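Local coordinates for protein 2,3-dihydroxybenzoate-AMP ligase (Bacillus subtilis, PDB 1MDB) that belongs to the ANL superfamily of AMP-binding enzymes and holds adenosine monophosphate and 2,3-dihydroxy-benzoic acid in neighbouring pockets, at residues D57-R62 with F88-F93; L342-E347 with D420-V425. One frame throughout, in Å; residues are numbered along the deposited sequence.

Contact 1: residues D57-R62 with F88-F93; sequences DTRADR and FFEVIF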
ATOM      1  N   ASP A  57      19.609  13.334   7.769  1.00 36.26           N
ATOM      2  CA  ASP A  57      20.883  12.640   7.614  1.00 36.16           C
ATOM      3  C   ASP A  57      21.589  12.545   8.972  1.00 35.57           C
ATOM      4  O   ASP A  57      22.004  11.460   9.401  1.00 35.54           O
ATOM      5  CB  ASP A  57      21.767  13.411   6.626  1.00 37.38           C
ATOM      6  CG  ASP A  57      23.009  12.638   6.216  1.00 37.29           C
ATOM      7  OD1 ASP A  57      24.105  13.231   6.219  1.00 37.24           O
ATOM      8  OD2 ASP A  57      22.894  11.446   5.874  1.00 39.54           O
ATOM      9  N   THR A  58      21.708  13.684   9.647  1.00 31.48           N
ATOM     10  CA  THR A  58      22.370  13.740  10.946  1.00 32.02           C
ATOM     11  C   THR A  58      21.658  12.915  12.021  1.00 31.92           C
ATOM     12  O   THR A  58      22.294  12.146  12.727  1.00 32.57           O
ATOM     13  CB  THR A  58      22.505  15.198  11.447  1.00 30.58           C
ATOM     14  OG1 THR A  58      23.311  15.946  10.530  1.00 31.50           O
ATOM     15  CG2 THR A  58      23.166  15.233  12.825  1.00 32.56           C
ATOM     16  N   ARG A  59      20.344  13.078  12.150  1.00 32.58           N
ATOM     17  CA  ARG A  59      19.593  12.329  13.149  1.00 31.49           C
ATOM     18  C   ARG A  59      19.713  10.820  12.910  1.00 30.71           C
ATOM     19  O   ARG A  59      19.784  10.044  13.858  1.00 31.33           O
ATOM     20  CB  ARG A  59      18.123  12.765  13.136  1.00 31.44           C
ATOM     21  CG  ARG A  59      17.947  14.261  13.406  1.00 33.43           C
ATOM     22  CD  ARG A  59      16.484  14.692  13.480  1.00 33.69           C
ATOM     23  NE  ARG A  59      15.765  14.013  14.552  1.00 35.18           N
ATOM     24  CZ  ARG A  59      15.084  14.634  15.510  1.00 33.97           C
ATOM     25  NH1 ARG A  59      15.027  15.955  15.531  1.00 34.74           N
ATOM     26  NH2 ARG A  59      14.457  13.934  16.445  1.00 34.31           N
ATOM     27  N   ALA A  60      19.748  10.416  11.645  1.00 29.15           N
ATOM     28  CA  ALA A  60      19.870   9.009  11.280  1.00 28.22           C
ATOM     29  C   ALA A  60      21.220   8.423  11.735  1.00 28.84           C
ATOM     30  O   ALA A  60      21.283   7.278  12.214  1.00 25.60           O
ATOM     31  CB  ALA A  60      19.712   8.854   9.772  1.00 23.99           C
ATOM     32  N   ASP A  61      22.293   9.198  11.572  1.00 28.82           N
ATOM     33  CA  ASP A  61      23.618   8.755  11.993  1.00 30.10           C
ATOM     34  C   ASP A  61      23.629   8.635  13.504  1.00 32.19           C
ATOM     35  O   ASP A  61      24.000   7.597  14.065  1.00 31.32           O
ATOM     36  CB  ASP A  61      24.698   9.761  11.594  1.00 33.38           C
ATOM     37  CG  ASP A  61      25.133   9.618  10.161  1.00 33.68           C
ATOM     38  OD1 ASP A  61      25.033   8.499   9.620  1.00 34.39           O
ATOM     39  OD2 ASP A  61      25.596  10.626   9.583  1.00 38.25           O
ATOM     40  N   ARG A  62      23.219   9.716  14.155  1.00 32.34           N
ATOM     41  CA  ARG A  62      23.188   9.754  15.605  1.00 33.19           C
ATOM     42  C   ARG A  62      22.255   8.712  16.211  1.00 32.80           C
ATOM     43  O   ARG A  62      22.505   8.223  17.313  1.00 31.57           O
ATOM     44  CB  ARG A  62      22.799  11.156  16.084  1.00 33.68           C
ATOM     45  CG  ARG A  62      23.860  12.224  15.806  1.00 34.47           C
ATOM     46  CD  ARG A  62      23.429  13.602  16.321  1.00 32.96           C
ATOM     47  NE  ARG A  62      23.266  13.650  17.774  1.00 34.35           N
ATOM     48  CZ  ARG A  62      24.270  13.607  18.647  1.00 33.92           C
ATOM     49  NH1 ARG A  62      25.518  13.515  18.218  1.00 31.58           N
ATOM     50  NH2 ARG A  62      24.025  13.661  19.951  1.00 31.35           N
ATOM     51  N   PHE A  88       9.374   8.347  11.995  1.00 27.59           N
ATOM     52  CA  PHE A  88       9.422   7.221  11.065  1.00 23.66           C
ATOM     53  C   PHE A  88      10.683   7.278  10.217  1.00 23.18           C
ATOM     54  O   PHE A  88      11.417   6.297  10.099  1.00 22.06           O
ATOM     55  CB  PHE A  88       8.199   7.254  10.145  1.00 24.40           C
ATOM     56  CG  PHE A  88       8.178   6.166   9.105  1.00 22.25           C
ATOM     57  CD1 PHE A  88       7.734   4.884   9.426  1.00 24.45           C
ATOM     58  CD2 PHE A  88       8.556   6.437   7.791  1.00 24.12           C
ATOM     59  CE1 PHE A  88       7.661   3.882   8.443  1.00 23.14           C
ATOM     60  CE2 PHE A  88       8.489   5.447   6.797  1.00 20.79           C
ATOM     61  CZ  PHE A  88       8.038   4.168   7.124  1.00 22.31           C
ATOM     62  N   PHE A  89      10.938   8.445   9.633  1.00 24.73           N
ATOM     63  CA  PHE A  89      12.087   8.619   8.755  1.00 24.33           C
ATOM     64  C   PHE A  89      13.468   8.484   9.383  1.00 25.26           C
ATOM     65  O   PHE A  89      14.365   7.889   8.780  1.00 27.05           O
ATOM     66  CB  PHE A  89      11.973   9.955   8.006  1.00 26.14           C
ATOM     67  CG  PHE A  89      10.789  10.021   7.090  1.00 24.94           C
ATOM     68  CD1 PHE A  89       9.593  10.585   7.519  1.00 25.81           C
ATOM     69  CD2 PHE A  89      10.856   9.474   5.812  1.00 24.35           C
ATOM     70  CE1 PHE A  89       8.474  10.606   6.683  1.00 24.40           C
ATOM     71  CE2 PHE A  89       9.750   9.486   4.968  1.00 23.79           C
ATOM     72  CZ  PHE A  89       8.554  10.054   5.405  1.00 24.53           C
ATOM     73  N   GLU A  90      13.663   9.039  10.571  1.00 24.87           N
ATOM     74  CA  GLU A  90      14.964   8.913  11.197  1.00 24.60           C
ATOM     75  C   GLU A  90      15.111   7.469  11.669  1.00 25.36           C
ATOM     76  O   GLU A  90      16.209   6.910  11.675  1.00 24.84           O
ATOM     77  CB  GLU A  90      15.114   9.894  12.373  1.00 25.39           C
ATOM     78  CG  GLU A  90      14.289   9.600  13.619  1.00 26.15           C
ATOM     79  CD  GLU A  90      14.569  10.612  14.731  1.00 27.23           C
ATOM     80  OE1 GLU A  90      15.664  11.212  14.723  1.00 28.01           O
ATOM     81  OE2 GLU A  90      13.712  10.797  15.616  1.00 24.32           O
ATOM     82  N   VAL A  91      13.991   6.859  12.034  1.00 26.34           N
ATOM     83  CA  VAL A  91      14.011   5.478  12.503  1.00 26.65           C
ATOM     84  C   VAL A  91      14.421   4.495  11.418  1.00 26.86           C
ATOM     85  O   VAL A  91      15.296   3.658  11.655  1.00 28.89           O
ATOM     86  CB  VAL A  91      12.633   5.053  13.088  1.00 25.24           C
ATOM     87  CG1 VAL A  91      12.508   3.525  13.120  1.00 22.14           C
ATOM     88  CG2 VAL A  91      12.490   5.605  14.508  1.00 24.63           C
ATOM     89  N   ILE A  92      13.822   4.583  10.230  1.00 25.05           N
ATOM     90  CA  ILE A  92      14.190   3.625   9.191  1.00 25.39           C
ATOM     91  C   ILE A  92      15.594   3.828   8.595  1.00 24.97           C
ATOM     92  O   ILE A  92      16.308   2.859   8.381  1.00 22.15           O
ATOM     93  CB  ILE A  92      13.150   3.563   8.023  1.00 25.86           C
ATOM     94  CG1 ILE A  92      13.196   4.837   7.179  1.00 26.81           C
ATOM     95  CG2 ILE A  92      11.754   3.326   8.579  1.00 25.70           C
ATOM     96  CD1 ILE A  92      12.384   4.709   5.899  1.00 27.49           C
ATOM     97  N   PHE A  93      15.996   5.069   8.327  1.00 24.26           N
ATOM     98  CA  PHE A  93      17.319   5.288   7.755  1.00 26.43           C
ATOM     99  C   PHE A  93      18.433   4.950   8.754  1.00 25.54           C
ATOM    100  O   PHE A  93      19.544   4.607   8.355  1.00 26.13           O
ATOM    101  CB  PHE A  93      17.459   6.729   7.215  1.00 28.18           C
ATOM    102  CG  PHE A  93      16.850   6.917   5.847  1.00 26.02           C
ATOM    103  CD1 PHE A  93      15.533   7.338   5.704  1.00 27.96           C
ATOM    104  CD2 PHE A  93      17.570   6.586   4.704  1.00 26.86           C
ATOM    105  CE1 PHE A  93      14.940   7.420   4.443  1.00 25.99           C
ATOM    106  CE2 PHE A  93      16.989   6.662   3.439  1.00 25.12           C
ATOM    107  CZ  PHE A  93      15.674   7.079   3.308  1.00 26.70           C
TER
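Ala60 and Glu90 mark the tight side of this helix pair: their CA atoms stand 4.9 Å apart, and the small alanine lets the backbones draw close, with Ala60 CA 4.2 Å from Glu90 O. One turn further along, Ala60 CB rests against Phe93 CB at 4.0 Å. Only the root of Phe93 takes part, because its ring swings away from the 57-62 helix, into a layer with Phe27 and Leu31 of helix 27-38 and Leu247 of helix 242-248. The axes of the two short segments approach to 8.2 Å and cross at -52°, so the apolar meeting is confined to a small patch. Helices 53-70 and 86-98 belong to the AMP-binding domain of the ANL fold; Asp57 and Asp61 form salt bridges with Arg32 of helix 27-38 and with Arg97, further along helix 86-98, a second set of charged links between the two helices. The solvent side is polar and belongs to partly exposed Arg59. Its NE gives Glu90 OE1 a nearly straight hydrogen bond of 2.8 Å (174°), the core of a salt bridge. The oxygen lies in the guanidinium plane, at its edge, yet the donor reaches it from above the carboxylate plane, and the two flat groups are turned 51° apart. This twist probably accounts for the uneven, looser grip of NH2, which makes only weak bonds, 3.3 Å to Glu90 OE2 and longer to OE1. Glu90 OE1 is also bonded by His170 NE2, its strongest polar partner, so Arg59 does not hold the buried carboxylate alone; Trp51 packs on both side chains.

Contact 2: residues L342-E347 with D420-V425; sequences LDDPEE and DGYIVV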
ATOM      1  N   LEU A 342       1.025   9.942 -16.898  1.00 34.81           N
ATOM      2  CA  LEU A 342       0.515  11.289 -16.670  1.00 35.61           C
ATOM      3  C   LEU A 342       0.093  12.060 -17.926  1.00 37.52           C
ATOM      4  O   LEU A 342      -0.686  13.016 -17.840  1.00 38.21           O
ATOM      5  CB  LEU A 342       1.542  12.091 -15.861  1.00 34.41           C
ATOM      6  CG  LEU A 342       1.880  11.482 -14.491  1.00 34.24           C
ATOM      7  CD1 LEU A 342       2.973  12.297 -13.797  1.00 32.44           C
ATOM      8  CD2 LEU A 342       0.624  11.431 -13.625  1.00 31.64           C
ATOM      9  N   ASP A 343       0.588  11.645 -19.086  1.00 38.60           N
ATOM     10  CA  ASP A 343       0.230  12.293 -20.343  1.00 41.16           C
ATOM     11  C   ASP A 343      -0.591  11.346 -21.220  1.00 42.33           C
ATOM     12  O   ASP A 343      -0.535  11.418 -22.450  1.00 42.62           O
ATOM     13  CB  ASP A 343       1.482  12.728 -21.108  1.00 41.59           C
ATOM     14  CG  ASP A 343       2.473  11.599 -21.293  1.00 42.87           C
ATOM     15  OD1 ASP A 343       2.095  10.425 -21.088  1.00 43.52           O
ATOM     16  OD2 ASP A 343       3.637  11.888 -21.652  1.00 44.00           O
ATOM     17  N   ASP A 344      -1.340  10.452 -20.582  1.00 41.66           N
ATOM     18  CA  ASP A 344      -2.182   9.492 -21.289  1.00 40.82           C
ATOM     19  C   ASP A 344      -3.551  10.097 -21.570  1.00 40.30           C
ATOM     20  O   ASP A 344      -3.961  11.057 -20.917  1.00 42.54           O
ATOM     21  CB  ASP A 344      -2.367   8.226 -20.440  1.00 40.56           C
ATOM     22  CG  ASP A 344      -1.303   7.187 -20.700  1.00 42.40           C
ATOM     23  OD1 ASP A 344      -1.230   6.204 -19.928  1.00 41.38           O
ATOM     24  OD2 ASP A 344      -0.544   7.347 -21.679  1.00 42.61           O
ATOM     25  N   PRO A 345      -4.277   9.544 -22.556  1.00 40.23           N
ATOM     26  CA  PRO A 345      -5.612  10.050 -22.892  1.00 39.69           C
ATOM     27  C   PRO A 345      -6.545   9.841 -21.702  1.00 40.41           C
ATOM     28  O   PRO A 345      -6.368   8.891 -20.939  1.00 39.72           O
ATOM     29  CB  PRO A 345      -6.015   9.188 -24.089  1.00 40.71           C
ATOM     30  CG  PRO A 345      -4.698   8.866 -24.732  1.00 42.10           C
ATOM     31  CD  PRO A 345      -3.826   8.550 -23.546  1.00 40.43           C
ATOM     32  N   GLU A 346      -7.540  10.710 -21.549  1.00 41.36           N
ATOM     33  CA  GLU A 346      -8.472  10.595 -20.434  1.00 44.08           C
ATOM     34  C   GLU A 346      -9.077   9.194 -20.336  1.00 45.01           C
ATOM     35  O   GLU A 346      -9.232   8.655 -19.239  1.00 44.91           O
ATOM     36  CB  GLU A 346      -9.595  11.636 -20.553  1.00 45.54           C
ATOM     37  CG  GLU A 346     -10.579  11.644 -19.362  1.00 49.02           C
ATOM     38  CD  GLU A 346      -9.947  12.134 -18.049  1.00 52.00           C
ATOM     39  OE1 GLU A 346      -8.783  11.773 -17.769  1.00 52.80           O
ATOM     40  OE2 GLU A 346     -10.620  12.866 -17.286  1.00 52.23           O
ATOM     41  N   GLU A 347      -9.399   8.600 -21.482  1.00 45.98           N
ATOM     42  CA  GLU A 347     -10.000   7.271 -21.509  1.00 46.38           C
ATOM     43  C   GLU A 347      -9.102   6.162 -20.971  1.00 44.70           C
ATOM     44  O   GLU A 347      -9.584   5.206 -20.367  1.00 44.15           O
ATOM     45  CB  GLU A 347     -10.431   6.908 -22.930  1.00 50.91           C
ATOM     46  CG  GLU A 347     -11.188   5.591 -23.000  1.00 56.41           C
ATOM     47  CD  GLU A 347     -11.402   5.109 -24.415  1.00 60.70           C
ATOM     48  OE1 GLU A 347     -10.403   4.739 -25.072  1.00 62.27           O
ATOM     49  OE2 GLU A 347     -12.569   5.104 -24.870  1.00 62.69           O
ATOM     50  N   ASP A 420      -1.837  -1.791 -25.900  1.00 56.06           N
ATOM     51  CA  ASP A 420      -0.600  -1.109 -25.557  1.00 56.33           C
ATOM     52  C   ASP A 420       0.044  -1.688 -24.307  1.00 55.43           C
ATOM     53  O   ASP A 420       0.992  -1.120 -23.763  1.00 56.26           O
ATOM     54  CB  ASP A 420      -0.856   0.387 -25.383  1.00 58.94           C
ATOM     55  CG  ASP A 420      -1.211   1.065 -26.692  1.00 62.26           C
ATOM     56  OD1 ASP A 420      -0.388   0.992 -27.632  1.00 64.08           O
ATOM     57  OD2 ASP A 420      -2.307   1.662 -26.785  1.00 64.04           O
ATOM     58  N   GLY A 421      -0.473  -2.825 -23.853  1.00 53.83           N
ATOM     59  CA  GLY A 421       0.088  -3.463 -22.677  1.00 51.22           C
ATOM     60  C   GLY A 421      -0.496  -3.018 -21.351  1.00 48.39           C
ATOM     61  O   GLY A 421       0.063  -3.324 -20.301  1.00 49.08           O
ATOM     62  N   TYR A 422      -1.608  -2.292 -21.386  1.00 45.74           N
ATOM     63  CA  TYR A 422      -2.243  -1.842 -20.153  1.00 42.50           C
ATOM     64  C   TYR A 422      -3.032  -2.975 -19.515  1.00 40.62           C
ATOM     65  O   TYR A 422      -3.423  -3.929 -20.188  1.00 37.75           O
ATOM     66  CB  TYR A 422      -3.163  -0.642 -20.411  1.00 41.67           C
ATOM     67  CG  TYR A 422      -2.402   0.649 -20.605  1.00 43.50           C
ATOM     68  CD1 TYR A 422      -1.603   0.849 -21.735  1.00 41.17           C
ATOM     69  CD2 TYR A 422      -2.421   1.646 -19.627  1.00 41.59           C
ATOM     70  CE1 TYR A 422      -0.841   2.005 -21.880  1.00 41.58           C
ATOM     71  CE2 TYR A 422      -1.663   2.804 -19.764  1.00 40.81           C
ATOM     72  CZ  TYR A 422      -0.874   2.976 -20.892  1.00 41.63           C
ATOM     73  OH  TYR A 422      -0.114   4.113 -21.027  1.00 42.56           O
ATOM     74  N   ILE A 423      -3.251  -2.864 -18.209  1.00 38.52           N
ATOM     75  CA  ILE A 423      -3.977  -3.878 -17.464  1.00 36.28           C
ATOM     76  C   ILE A 423      -5.333  -3.359 -17.011  1.00 35.54           C
ATOM     77  O   ILE A 423      -5.450  -2.274 -16.433  1.00 34.16           O
ATOM     78  CB  ILE A 423      -3.170  -4.325 -16.225  1.00 37.41           C
ATOM     79  CG1 ILE A 423      -1.826  -4.908 -16.669  1.00 36.82           C
ATOM     80  CG2 ILE A 423      -3.961  -5.351 -15.415  1.00 38.92           C
ATOM     81  CD1 ILE A 423      -0.910  -5.310 -15.528  1.00 36.64           C
ATOM     82  N   VAL A 424      -6.363  -4.136 -17.312  1.00 33.94           N
ATOM     83  CA  VAL A 424      -7.714  -3.808 -16.917  1.00 34.98           C
ATOM     84  C   VAL A 424      -8.069  -4.905 -15.925  1.00 36.62           C
ATOM     85  O   VAL A 424      -8.368  -6.033 -16.311  1.00 37.18           O
ATOM     86  CB  VAL A 424      -8.677  -3.844 -18.106  1.00 35.31           C
ATOM     87  CG1 VAL A 424     -10.086  -3.496 -17.637  1.00 36.74           C
ATOM     88  CG2 VAL A 424      -8.216  -2.852 -19.172  1.00 35.84           C
ATOM     89  N   VAL A 425      -7.994  -4.566 -14.642  1.00 35.69           N
ATOM     90  CA  VAL A 425      -8.278  -5.505 -13.566  1.00 34.47           C
ATOM     91  C   VAL A 425      -9.772  -5.748 -13.390  1.00 34.66           C
ATOM     92  O   VAL A 425     -10.575  -4.814 -13.433  1.00 34.16           O
ATOM     93  CB  VAL A 425      -7.690  -4.985 -12.227  1.00 35.17           C
ATOM     94  CG1 VAL A 425      -7.949  -5.990 -11.096  1.00 35.14           C
ATOM     95  CG2 VAL A 425      -6.198  -4.749 -12.383  1.00 32.99           C
TER
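Tyr422 OH donates a short hydrogen bond, 2.6 Å, to Asp344 OD1, and this single bond carries the contact. The two side chains reach for each other from opposite directions, bridging backbones whose nearest CA atoms, those of Asp344 and Tyr422, are 11.4 Å apart. The carboxylate stands at the edge of the phenol ring, with OD1 near the ring plane and 3.4 Å from both CZ and CE2 of Tyr422. The hydroxyl meets OD1 on its syn side, 22° out of the carboxylate plane; the planes of carboxylate and ring are 58° apart. Asp344 OD2 stays further off, 3.3 Å from Tyr422 OH. In the next shell, OD1 also accepts the backbone N-H of Arg341, so two donors grip the same oxygen and help fix the turn of the carboxylate. Ile349 touches Asp344, while Ile348 and Thr352 touch Tyr422; Pro345, following Asp344, is the N-cap of helix 346-351. With CG anti to the carbonyl carbon (chi1 -76°), the Tyr422 ring is carried toward Asp344 from the turn ahead of strand 423-428, an outermost strand of the four-stranded antiparallel sheet of this ANL enzyme. The strand bonds to Arg416 through Val424, and its Val425 touches the bound adenosine monophosphate, about 11 Å from the Tyr422 side chain. With OD1 taking two N-H or O-H donors, the aspartate is probably ionised, and its negative charge would polarise the phenol O-H and strengthen the short bond.

Overall arrangement
Contact 1 is the more buried of the two, whereas contact 2 is partly buried; their centres lie 38 Å apart and their nearest atoms about 20 Å, without touching. They follow one another along the chain and hold different elements: 57-62 with 88-93 joins two helices, whereas 342-347 with 420-425 ties the loop leading into helix 346-351 to the turn before a sheet-edge strand. Contact 1 combines close backbone approach with a charged pair; contact 2 depends on one neutral-donor hydrogen bond spanning a wide gap, and buries far less surface, 76 against 199 Å². Contact 2 alone includes a nucleotide-pocket residue, Val425.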